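PDB 4PJ2: putative exported protein from Aeromonas hydrophila subsp. hydrophila, which probably inhibits i-type lysozymes in the periplasm and binds a magnesium ion. Local coordinates for residues 15-20 against 75-80; 93-96 against 102-105; 63-68 against 117-122. All blocks are in the same frame, centred on the assembly; numbering follows the deposited sequence. Where two conformers were deposited one is given.

From the N terminus, the chain builds one four-stranded antiparallel sheet from residues 6-57 and a second from 60-112, then ends in a short helix. Interaction 1 closes a long loop by laying strand 16-21 of the first sheet over strand 76-82 of the second. Interaction 3 opens at 63-68, before that loop is closed, and ends in the terminal helix, so the two cross; each also supplies a ligand to the same magnesium ion. Interaction 2 comes after interaction 1 and lies within the span of interaction 3, where it zips the hairpin of strands 90-98 and 102-112. Backbone pairing of strand 76-82 with strands 60-67 and 90-98 connects all three.

Interaction 1. Residues 15-20 against 75-80; sequences QVVTVS and PELIVV. With MG (magnesium ion), chain G.
Leu77 carries its CG opposite the backbone N (chi1 171°), which takes the isobutyl group across to Val17 and Val19, while Val19 places CG1 in the same trans position (chi1 -180°) and CG2 beside its backbone N. The CD2 methyl of Leu77 then serves both valines: in the conformer given for Val17 it lies 4.1 Å from Val17 CG2, the two side chains meeting at a slant, and the CD2 of Leu77 is also 4.1 Å from CG2 of Val19, the leucine and valine side chains lying alongside each other and running opposite ways. The other branch of Val19 goes to the next inward-facing residue on the facing strand, with Val19 CG1 4.3 Å from Val79 CG2.

The two strands are nearly aligned, at 13°, and their axes stay 10.2 Å apart, the spacing of layers in a beta sandwich. Leu9 and Val34 also touch Val17, and Leu64 reaches both Val19 and Val79, continuing the hydrophobic interior. Immediately before Leu77, Glu76 grips the magnesium ion through both carboxylate oxygens, OE1 and OE2 each 2.5 Å from the metal; Asp68, Asn70, Asp72 and the backbone O of Gln74 complete the site. Cohesion between the segments thus comes from buried methyl groups in van der Waals contact, while the carboxylate of the preceding Glu76 serves the metal site.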
loop_
_atom_site.group_PDB
_atom_site.type_symbol
_atom_site.label_atom_id
_atom_site.label_comp_id
_atom_site.label_asym_id
_atom_site.label_seq_id
_atom_site.Cartn_x
_atom_site.Cartn_y
_atom_site.Cartn_z
ATOM N N GLN A 15 -22.785 -7.366 -16.579
ATOM C CA GLN A 15 -22.613 -6.175 -15.760
ATOM C C GLN A 15 -21.206 -5.658 -15.911
ATOM O O GLN A 15 -20.291 -6.392 -16.327
ATOM C CB GLN A 15 -22.896 -6.456 -14.300
ATOM C CG GLN A 15 -24.302 -6.853 -13.999
ATOM C CD GLN A 15 -24.574 -6.895 -12.497
ATOM O OE1 GLN A 15 -23.806 -7.464 -11.715
ATOM N NE2 GLN A 15 -25.655 -6.287 -12.095
ATOM N N VAL A 16 -21.023 -4.399 -15.550
ATOM C CA VAL A 16 -19.743 -3.741 -15.701
ATOM C C VAL A 16 -19.384 -3.097 -14.374
ATOM O O VAL A 16 -20.240 -2.531 -13.696
ATOM C CB VAL A 16 -19.805 -2.686 -16.812
ATOM C CG1 VAL A 16 -18.533 -1.857 -16.873
ATOM C CG2 VAL A 16 -20.103 -3.364 -18.133
ATOM N N VAL A 17 -18.115 -3.180 -14.005
ATOM C CA VAL A 17 -17.641 -2.588 -12.763
ATOM C C VAL A 17 -16.483 -1.649 -13.076
ATOM O O VAL A 17 -15.666 -1.921 -13.948
ATOM C CB VAL A 17 -17.287 -3.704 -11.715
ATOM C CG1 VAL A 17 -16.046 -4.484 -12.109
ATOM C CG2 VAL A 17 -17.086 -3.138 -10.361
ATOM N N THR A 18 -16.409 -0.536 -12.353
ATOM C CA THR A 18 -15.224 0.293 -12.359
ATOM C C THR A 18 -14.665 0.384 -10.948
ATOM O O THR A 18 -15.392 0.282 -9.965
ATOM C CB THR A 18 -15.469 1.696 -12.903
ATOM O OG1 THR A 18 -16.309 2.398 -11.993
ATOM C CG2 THR A 18 -16.102 1.662 -14.282
ATOM N N VAL A 19 -13.357 0.570 -10.880
ATOM C CA VAL A 19 -12.651 0.710 -9.612
ATOM C C VAL A 19 -11.734 1.904 -9.752
ATOM O O VAL A 19 -10.964 1.984 -10.704
ATOM C CB VAL A 19 -11.840 -0.551 -9.259
ATOM C CG1 VAL A 19 -11.122 -0.353 -7.922
ATOM C CG2 VAL A 19 -12.757 -1.758 -9.211
ATOM N N SER A 20 -11.815 2.819 -8.786
ATOM C CA SER A 20 -11.069 4.076 -8.826
ATOM C C SER A 20 -10.495 4.411 -7.470
ATOM O O SER A 20 -11.161 4.231 -6.462
ATOM C CB SER A 20 -12.019 5.236 -9.131
ATOM O OG SER A 20 -12.562 5.161 -10.411
ATOM N N PRO A 75 -17.817 -14.993 -10.802
ATOM C CA PRO A 75 -16.657 -14.400 -10.128
ATOM C C PRO A 75 -17.010 -13.288 -9.152
ATOM O O PRO A 75 -17.904 -12.479 -9.423
ATOM C CB PRO A 75 -15.837 -13.833 -11.288
ATOM C CG PRO A 75 -16.849 -13.519 -12.335
ATOM C CD PRO A 75 -17.884 -14.610 -12.221
ATOM N N GLU A 76 -16.325 -13.287 -8.017
ATOM C CA GLU A 76 -16.256 -12.139 -7.120
ATOM C C GLU A 76 -15.182 -11.222 -7.630
ATOM O O GLU A 76 -14.294 -11.640 -8.371
ATOM C CB GLU A 76 -15.888 -12.599 -5.709
ATOM C CG GLU A 76 -17.062 -13.096 -4.909
ATOM C CD GLU A 76 -17.722 -14.313 -5.552
ATOM O OE1 GLU A 76 -17.097 -15.402 -5.586
ATOM O OE2 GLU A 76 -18.872 -14.193 -6.021
ATOM N N LEU A 77 -15.279 -9.945 -7.260
ATOM C CA LEU A 77 -14.214 -9.000 -7.534
ATOM C C LEU A 77 -13.302 -8.921 -6.346
ATOM O O LEU A 77 -13.768 -8.766 -5.220
ATOM C CB LEU A 77 -14.816 -7.620 -7.798
ATOM C CG LEU A 77 -13.818 -6.462 -7.903
ATOM C CD1 LEU A 77 -12.926 -6.553 -9.120
ATOM C CD2 LEU A 77 -14.571 -5.139 -7.881
ATOM N N ILE A 78 -12.007 -9.012 -6.606
ATOM C CA ILE A 78 -11.003 -8.848 -5.555
ATOM C C ILE A 78 -10.140 -7.660 -5.909
ATOM O O ILE A 78 -9.576 -7.595 -6.989
ATOM C CB ILE A 78 -10.134 -10.111 -5.357
ATOM C CG1 ILE A 78 -11.033 -11.307 -5.044
ATOM C CG2 ILE A 78 -9.121 -9.858 -4.226
ATOM C CD1 ILE A 78 -11.358 -12.200 -6.236
ATOM N N VAL A 79 -10.077 -6.692 -4.996
ATOM C CA VAL A 79 -9.227 -5.521 -5.165
ATOM C C VAL A 79 -8.029 -5.681 -4.241
ATOM O O VAL A 79 -8.197 -5.775 -3.027
ATOM C CB VAL A 79 -9.974 -4.206 -4.849
ATOM C CG1 VAL A 79 -9.057 -3.009 -5.054
ATOM C CG2 VAL A 79 -11.214 -4.068 -5.726
ATOM N N VAL A 80 -6.833 -5.749 -4.825
ATOM C CA VAL A 80 -5.604 -5.983 -4.070
ATOM C C VAL A 80 -4.850 -4.678 -3.933
ATOM O O VAL A 80 -4.649 -3.977 -4.906
ATOM C CB VAL A 80 -4.692 -7.020 -4.758
ATOM C CG1 VAL A 80 -3.464 -7.273 -3.886
ATOM C CG2 VAL A 80 -5.450 -8.308 -5.022
HETATM MG MG MG G . -18.872 -16.548 -6.864
#

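Interaction 2. Residues 93-96 against 102-105; sequences DAFT and GLDS
Thr96 and Asp104 face each other as an antiparallel hydrogen-bonded pair and exchange both backbone bonds. Thr96 N gives its proton to Asp104 O at 2.7 Å, a short but bent bond (137° at the hydrogen). The return bond, from Asp104 N to Thr96 O at 2.8 Å, is much straighter, 168°. Asp104 O is approached by more than one group: the alpha carbon of Phe95 makes a CH...O contact with it, Phe95 CA to Asp104 O 3.2 Å.

Thr96 OG1 sits between its own backbone N and carbonyl carbon (chi1 50°), which places it 3.2 Å from Asp104 O and beside the Asp104 CB; whether its proton goes to that carbonyl is unsettled, because another acceptor competes. A water lies 2.6 Å from Thr96 OG1 and donates to Ser105 O at 3.0 Å, linking the threonine side chain to the main chain just after Asp104. The next pair, Phe95 and Ser105, is non-hydrogen-bonded, and Ala94 makes its backbone bonds to Phe106 and Asn107.

On the other face, Phe95 CB packs 4.2 Å from Leu103 CD1, and both side chains touch Val34 in the facing sheet. The buried carboxylate of Asp93 is a polar exception among the groups that meet that sheet, and it is satisfied by hydrogen bonds to Tyr32 and His108. At this rung of the hairpin, therefore, Phe95 and Leu103 face the other sheet of the sandwich, whereas the water-bound Thr96 hydroxyl lies on the other side, in a threonine whose side chain neighbours the metal ligands Asn70 and Glu76.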
loop_
_atom_site.group_PDB
_atom_site.type_symbol
_atom_site.label_atom_id
_atom_site.label_comp_id
_atom_site.label_asym_id
_atom_site.label_seq_id
_atom_site.Cartn_x
_atom_site.Cartn_y
_atom_site.Cartn_z
ATOM N N ASP A 93 -9.846 -6.622 -0.570
ATOM C CA ASP A 93 -11.272 -6.738 -0.320
ATOM C C ASP A 93 -11.905 -7.535 -1.441
ATOM O O ASP A 93 -11.559 -7.354 -2.602
ATOM C CB ASP A 93 -11.913 -5.351 -0.254
ATOM C CG ASP A 93 -11.314 -4.512 0.831
ATOM O OD1 ASP A 93 -11.478 -4.872 2.014
ATOM O OD2 ASP A 93 -10.640 -3.514 0.498
ATOM N N ALA A 94 -12.827 -8.411 -1.077
ATOM C CA ALA A 94 -13.608 -9.159 -2.056
ATOM C C ALA A 94 -15.055 -8.665 -2.045
ATOM O O ALA A 94 -15.603 -8.371 -0.979
ATOM C CB ALA A 94 -13.555 -10.659 -1.767
ATOM N N PHE A 95 -15.657 -8.628 -3.229
ATOM C CA PHE A 95 -17.028 -8.172 -3.422
ATOM C C PHE A 95 -17.823 -9.177 -4.229
ATOM O O PHE A 95 -17.325 -9.721 -5.215
ATOM C CB PHE A 95 -17.080 -6.843 -4.195
ATOM C CG PHE A 95 -16.326 -5.724 -3.553
ATOM C CD1 PHE A 95 -16.985 -4.739 -2.839
ATOM C CD2 PHE A 95 -14.961 -5.633 -3.700
ATOM C CE1 PHE A 95 -16.279 -3.710 -2.262
ATOM C CE2 PHE A 95 -14.244 -4.611 -3.105
ATOM C CZ PHE A 95 -14.906 -3.650 -2.396
ATOM N N THR A 96 -19.060 -9.393 -3.818
ATOM C CA THR A 96 -20.024 -10.069 -4.678
ATOM C C THR A 96 -20.716 -9.021 -5.523
ATOM O O THR A 96 -20.914 -7.885 -5.065
ATOM C CB THR A 96 -21.065 -10.873 -3.895
ATOM O OG1 THR A 96 -21.629 -10.064 -2.865
ATOM C CG2 THR A 96 -20.424 -12.086 -3.276
ATOM N N GLY A 102 -26.997 -7.404 -6.704
ATOM C CA GLY A 102 -26.215 -6.182 -6.773
ATOM C C GLY A 102 -24.807 -6.357 -6.235
ATOM O O GLY A 102 -24.210 -7.422 -6.403
ATOM N N LEU A 103 -24.303 -5.316 -5.570
ATOM C CA LEU A 103 -22.902 -5.179 -5.186
ATOM C C LEU A 103 -22.780 -5.230 -3.668
ATOM O O LEU A 103 -23.421 -4.436 -3.003
ATOM C CB LEU A 103 -22.415 -3.802 -5.662
ATOM C CG LEU A 103 -21.009 -3.366 -5.278
ATOM C CD1 LEU A 103 -20.024 -4.341 -5.914
ATOM C CD2 LEU A 103 -20.643 -1.924 -5.635
ATOM N N ASP A 104 -21.993 -6.155 -3.124
ATOM C CA ASP A 104 -21.808 -6.255 -1.672
ATOM C C ASP A 104 -20.396 -6.744 -1.335
ATOM O O ASP A 104 -19.808 -7.502 -2.090
ATOM C CB ASP A 104 -22.791 -7.294 -1.074
ATOM C CG ASP A 104 -24.275 -6.966 -1.329
ATOM O OD1 ASP A 104 -24.875 -6.200 -0.540
ATOM O OD2 ASP A 104 -24.864 -7.524 -2.290
ATOM N N SER A 105 -19.853 -6.328 -0.200
ATOM C CA SER A 105 -18.547 -6.828 0.194
ATOM C C SER A 105 -18.710 -8.272 0.652
ATOM O O SER A 105 -19.789 -8.683 1.093
ATOM C CB SER A 105 -17.901 -5.943 1.266
ATOM O OG SER A 105 -17.637 -6.661 2.459
HETATM O O HOH W 1 -21.571 -10.705 -0.334
#

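Interaction 3. Residues 63-68 against 117-122; sequences ELKLLD and DVIQAL. With MG (magnesium ion), chain G.
Leu67, near the end of edge strand 60-67, faces Ile119 in the first turn of the C-terminal helix, their CA atoms 8.6 Å apart. The helix packs against the outer face of the second sheet of a beta sandwich, the face bearing Lys65, Leu67 and Ile78; Leu64 and Leu66 instead touch Leu9 of the first sheet. Ile119 makes the contact with its longer branch. CG1 stands opposite the carbonyl carbon (chi1 -65°) and carries CD1 out to the strand, where Ile119 CD1 meets Leu67 CD1 at 3.6 Å and the two side chains pass at a slant. The same Ile119 CD1 lies 3.9 Å from Lys65 CD, so the methylene chain of the lysine lines one flank of the isoleucine.

Beyond CD the lysine bends at its last torsion, and NZ reaches back to its own strand for a salt bridge to Glu63 OE2, 3.3 Å from Lys65 NZ, whose hydrogen bond is weak. Lys65 thus offers hydrocarbon to the helix and charge to a neighbouring carboxylate. Leu69 and Ile78 also touch Ile119, and Leu122 packs on Ile78, anchoring the helix across more than one strand.

Past Leu67 the chain enters the metal loop, where Asp68 OD1 binds the magnesium ion at 2.4 Å. At the helix start Asp117 is the N-cap: Gln120 N donates to Asp117 OD1 at 3.0 Å, nearly straight at 167°, arriving from above the carboxylate plane.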
loop_
_atom_site.group_PDB
_atom_site.type_symbol
_atom_site.label_atom_id
_atom_site.label_comp_id
_atom_site.label_asym_id
_atom_site.label_seq_id
_atom_site.Cartn_x
_atom_site.Cartn_y
_atom_site.Cartn_z
ATOM N N GLU A 63 -3.767 -4.576 -8.244
ATOM C CA GLU A 63 -4.414 -5.372 -9.285
ATOM C C GLU A 63 -5.860 -5.681 -8.912
ATOM O O GLU A 63 -6.239 -5.636 -7.738
ATOM C CB GLU A 63 -3.640 -6.661 -9.545
ATOM C CG GLU A 63 -3.769 -7.687 -8.456
ATOM C CD GLU A 63 -3.043 -8.986 -8.792
ATOM O OE1 GLU A 63 -2.363 -9.517 -7.894
ATOM O OE2 GLU A 63 -3.158 -9.482 -9.939
ATOM N N LEU A 64 -6.645 -6.000 -9.934
ATOM C CA LEU A 64 -8.018 -6.465 -9.774
ATOM C C LEU A 64 -8.041 -7.908 -10.249
ATOM O O LEU A 64 -7.434 -8.235 -11.275
ATOM C CB LEU A 64 -8.979 -5.660 -10.646
ATOM C CG LEU A 64 -8.914 -4.149 -10.453
ATOM C CD1 LEU A 64 -9.963 -3.505 -11.348
ATOM C CD2 LEU A 64 -9.124 -3.731 -8.999
ATOM N N LYS A 65 -8.760 -8.754 -9.521
ATOM C CA LYS A 65 -8.960 -10.140 -9.935
ATOM C C LYS A 65 -10.442 -10.462 -9.962
ATOM O O LYS A 65 -11.217 -9.942 -9.159
ATOM C CB LYS A 65 -8.262 -11.099 -8.972
ATOM C CG LYS A 65 -6.776 -10.882 -8.798
ATOM C CD LYS A 65 -6.240 -11.833 -7.728
ATOM C CE LYS A 65 -4.740 -11.715 -7.558
ATOM N NZ LYS A 65 -3.989 -12.386 -8.656
ATOM N N LEU A 66 -10.819 -11.331 -10.896
ATOM C CA LEU A 66 -12.175 -11.854 -10.990
ATOM C C LEU A 66 -12.100 -13.360 -10.826
ATOM O O LEU A 66 -11.594 -14.075 -11.705
ATOM C CB LEU A 66 -12.811 -11.540 -12.351
ATOM C CG LEU A 66 -13.144 -10.079 -12.616
ATOM C CD1 LEU A 66 -13.674 -9.909 -14.034
ATOM C CD2 LEU A 66 -14.156 -9.589 -11.593
ATOM N N LEU A 67 -12.582 -13.850 -9.692
ATOM C CA LEU A 67 -12.436 -15.265 -9.358
ATOM C C LEU A 67 -13.597 -15.685 -8.483
ATOM O O LEU A 67 -14.039 -14.916 -7.640
ATOM C CB LEU A 67 -11.122 -15.496 -8.611
ATOM C CG LEU A 67 -9.830 -15.316 -9.414
ATOM C CD1 LEU A 67 -8.613 -15.353 -8.505
ATOM C CD2 LEU A 67 -9.705 -16.389 -10.478
ATOM N N ASP A 68 -14.103 -16.894 -8.694
ATOM C CA ASP A 68 -15.187 -17.415 -7.875
ATOM C C ASP A 68 -14.667 -17.873 -6.516
ATOM O O ASP A 68 -13.971 -18.885 -6.420
ATOM C CB ASP A 68 -15.854 -18.584 -8.600
ATOM C CG ASP A 68 -17.018 -19.163 -7.830
ATOM O OD1 ASP A 68 -17.481 -18.523 -6.866
ATOM O OD2 ASP A 68 -17.480 -20.263 -8.197
ATOM N N ASP A 117 -0.341 -15.600 -1.198
ATOM C CA ASP A 117 -1.510 -15.803 -2.038
ATOM C C ASP A 117 -2.695 -15.142 -1.364
ATOM O O ASP A 117 -3.222 -15.606 -0.372
ATOM C CB ASP A 117 -1.739 -17.309 -2.215
ATOM C CG ASP A 117 -2.840 -17.633 -3.211
ATOM O OD1 ASP A 117 -3.721 -16.800 -3.438
ATOM O OD2 ASP A 117 -2.822 -18.749 -3.773
ATOM N N VAL A 118 -3.152 -14.036 -1.956
ATOM C CA VAL A 118 -4.256 -13.245 -1.409
ATOM C C VAL A 118 -5.553 -14.028 -1.500
ATOM O O VAL A 118 -6.403 -13.977 -0.620
ATOM C CB VAL A 118 -4.390 -11.932 -2.201
ATOM C CG1 VAL A 118 -5.676 -11.195 -1.859
ATOM C CG2 VAL A 118 -3.179 -11.050 -1.966
ATOM N N ILE A 119 -5.689 -14.777 -2.580
ATOM C CA ILE A 119 -6.912 -15.524 -2.814
ATOM C C ILE A 119 -7.062 -16.621 -1.775
ATOM O O ILE A 119 -8.134 -16.814 -1.220
ATOM C CB ILE A 119 -6.939 -16.112 -4.223
ATOM C CG1 ILE A 119 -6.971 -14.976 -5.259
ATOM C CG2 ILE A 119 -8.138 -17.021 -4.406
ATOM C CD1 ILE A 119 -8.184 -14.026 -5.168
ATOM N N GLN A 120 -5.981 -17.339 -1.497
ATOM C CA GLN A 120 -5.968 -18.362 -0.459
ATOM C C GLN A 120 -6.362 -17.745 0.873
ATOM O O GLN A 120 -7.129 -18.312 1.641
ATOM C CB GLN A 120 -4.564 -18.988 -0.357
ATOM C CG GLN A 120 -4.385 -20.045 0.749
ATOM C CD GLN A 120 -2.917 -20.339 1.082
ATOM O OE1 GLN A 120 -2.017 -19.564 0.747
ATOM N NE2 GLN A 120 -2.680 -21.456 1.761
ATOM N N ALA A 121 -5.818 -16.564 1.150
ATOM C CA ALA A 121 -6.079 -15.914 2.428
ATOM C C ALA A 121 -7.551 -15.534 2.570
ATOM O O ALA A 121 -8.131 -15.634 3.652
ATOM C CB ALA A 121 -5.200 -14.692 2.583
ATOM N N LEU A 122 -8.152 -15.119 1.464
ATOM C CA LEU A 122 -9.562 -14.749 1.447
ATOM C C LEU A 122 -10.498 -15.951 1.532
ATOM O O LEU A 122 -11.692 -15.783 1.792
ATOM C CB LEU A 122 -9.881 -13.963 0.177
ATOM C CG LEU A 122 -9.407 -12.517 0.114
ATOM C CD1 LEU A 122 -9.390 -12.047 -1.333
ATOM C CD2 LEU A 122 -10.291 -11.611 0.965
HETATM MG MG MG G . -18.872 -16.548 -6.864
#